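PDB 4A6H: phosphatidylinositol 4,5-bisphosphate-binding protein SLM1 from Saccharomyces cerevisiae, which binds phosphatidylinositol 4,5-bisphosphate through its PH domain, the part in this structure, and acts with SLM2 as an effector of TORC2 and calcineurin signalling. Local coordinates for residues 103-106 and 107-111. Sequence-based numbering, arbitrary orientation.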
loop_
_atom_site.group_PDB
_atom_site.type_symbol
_atom_site.label_atom_id
_atom_site.label_comp_id
_atom_site.label_asym_id
_atom_site.label_seq_id
_atom_site.Cartn_x
_atom_site.Cartn_y
_atom_site.Cartn_z
ATOM N N TYR A 103 16.235 14.779 13.564
ATOM C CA TYR A 103 16.436 14.937 12.129
ATOM C C TYR A 103 16.214 13.610 11.421
ATOM O O TYR A 103 15.535 13.549 10.403
ATOM C CB TYR A 103 17.850 15.464 11.828
ATOM C CG TYR A 103 18.169 15.542 10.357
ATOM C CD1 TYR A 103 17.765 16.631 9.596
ATOM C CD2 TYR A 103 18.872 14.523 9.719
ATOM C CE1 TYR A 103 18.051 16.702 8.238
ATOM C CE2 TYR A 103 19.154 14.584 8.369
ATOM C CZ TYR A 103 18.745 15.673 7.633
ATOM O OH TYR A 103 19.037 15.734 6.288
ATOM N N GLU A 104 16.790 12.541 11.967
ATOM C CA GLU A 104 16.718 11.230 11.324
ATOM C C GLU A 104 15.275 10.721 11.240
ATOM O O GLU A 104 14.865 10.175 10.216
ATOM C CB GLU A 104 17.596 10.219 12.073
ATOM C CG GLU A 104 18.979 10.755 12.455
ATOM C CD GLU A 104 19.007 11.392 13.839
ATOM O OE1 GLU A 104 19.023 10.641 14.841
ATOM O OE2 GLU A 104 19.017 12.639 13.931
ATOM N N SER A 105 14.510 10.904 12.314
ATOM C CA SER A 105 13.118 10.482 12.315
ATOM C C SER A 105 12.337 11.316 11.314
ATOM O O SER A 105 11.504 10.796 10.567
ATOM C CB SER A 105 12.505 10.632 13.704
ATOM O OG SER A 105 11.127 10.309 13.677
ATOM N N MET A 106 12.599 12.620 11.321
ATOM C CA MET A 106 11.930 13.507 10.384
ATOM C C MET A 106 12.191 13.050 8.953
ATOM O O MET A 106 11.277 13.023 8.123
ATOM C CB MET A 106 12.380 14.956 10.594
ATOM C CG MET A 106 11.860 15.951 9.556
ATOM S SD MET A 106 12.774 15.940 8.003
ATOM C CE MET A 106 14.237 16.830 8.519
ATOM N N MET A 107 13.432 12.674 8.654
ATOM C CA MET A 107 13.751 12.290 7.289
ATOM C C MET A 107 13.094 10.965 6.908
ATOM O O MET A 107 12.723 10.767 5.755
ATOM C CB MET A 107 15.259 12.241 7.061
ATOM C CG MET A 107 15.910 13.626 6.952
ATOM S SD MET A 107 15.222 14.663 5.641
ATOM C CE MET A 107 15.714 13.768 4.167
ATOM N N SER A 108 12.922 10.074 7.876
ATOM C CA SER A 108 12.159 8.854 7.613
ATOM C C SER A 108 10.709 9.179 7.218
ATOM O O SER A 108 10.187 8.640 6.243
ATOM C CB SER A 108 12.207 7.909 8.810
ATOM O OG SER A 108 11.419 6.753 8.576
ATOM N N TRP A 109 10.069 10.078 7.963
ATOM C CA TRP A 109 8.723 10.520 7.608
ATOM C C TRP A 109 8.714 11.205 6.240
ATOM O O TRP A 109 7.863 10.916 5.395
ATOM C CB TRP A 109 8.188 11.489 8.661
ATOM C CG TRP A 109 7.677 10.816 9.900
ATOM C CD1 TRP A 109 8.309 10.724 11.107
ATOM C CD2 TRP A 109 6.431 10.120 10.040
ATOM N NE1 TRP A 109 7.522 10.029 11.999
ATOM C CE2 TRP A 109 6.358 9.660 11.374
ATOM C CE3 TRP A 109 5.348 9.881 9.185
ATOM C CZ2 TRP A 109 5.260 8.940 11.856
ATOM C CZ3 TRP A 109 4.260 9.164 9.669
ATOM C CH2 TRP A 109 4.228 8.710 10.989
ATOM N N PHE A 110 9.657 12.125 6.036
ATOM C CA PHE A 110 9.706 12.918 4.820
ATOM C C PHE A 110 9.874 12.019 3.610
ATOM O O PHE A 110 9.130 12.140 2.646
ATOM C CB PHE A 110 10.863 13.931 4.887
ATOM C CG PHE A 110 10.928 14.852 3.698
ATOM C CD1 PHE A 110 10.228 16.052 3.694
ATOM C CD2 PHE A 110 11.660 14.501 2.574
ATOM C CE1 PHE A 110 10.274 16.899 2.590
ATOM C CE2 PHE A 110 11.711 15.342 1.473
ATOM C CZ PHE A 110 11.013 16.541 1.482
ATOM N N ASP A 111 10.829 11.098 3.668
ATOM C CA ASP A 111 11.090 10.251 2.496
ATOM C C ASP A 111 9.976 9.234 2.232
ATOM O O ASP A 111 9.628 8.973 1.076
ATOM C CB ASP A 111 12.430 9.533 2.608
ATOM C CG ASP A 111 13.608 10.469 2.519
ATOM O OD1 ASP A 111 13.482 11.542 1.894
ATOM O OD2 ASP A 111 14.664 10.121 3.083
#
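The C-terminal helix that closes one end of the PH-domain β-barrel, residues 103-116, begins here, and in its first turns Y103 and M107 pair one turn apart. M107 CG sits over one face of the Y103 ring, offset toward the rim, 3.8 Å from the ring centroid: a CH-pi contact. M107 SD lies more obliquely, 4.8 Å from that centroid, a Met-aromatic contact. The two side chains lie side by side, Y103 CG anti to its backbone N (chi1 175°) and M107 CG beside its own (chi1 -75°). The bent chain of M106 lies alongside, its SD 3.6 Å from M107 SD and 4.2 Å from F110 CB. M106 and F110 pack inward on F80, and H62 meets the F110 ring edge-to-face. Four helical bonds tie the turns, from M107 N to Y103 O through F110 N to M106 O (2.8 Å). W109 CD1 comes within 3.2 Å of S105 O, and the indole makes a cation-pi contact with K8, whose NZ also bonds S108 OG. Dispersion thus joins M106, M107, F110 and W109 to strands 57-62 and 79-84, Y103 lies against loop residues K65 and D77, and S105 OG bonds D101.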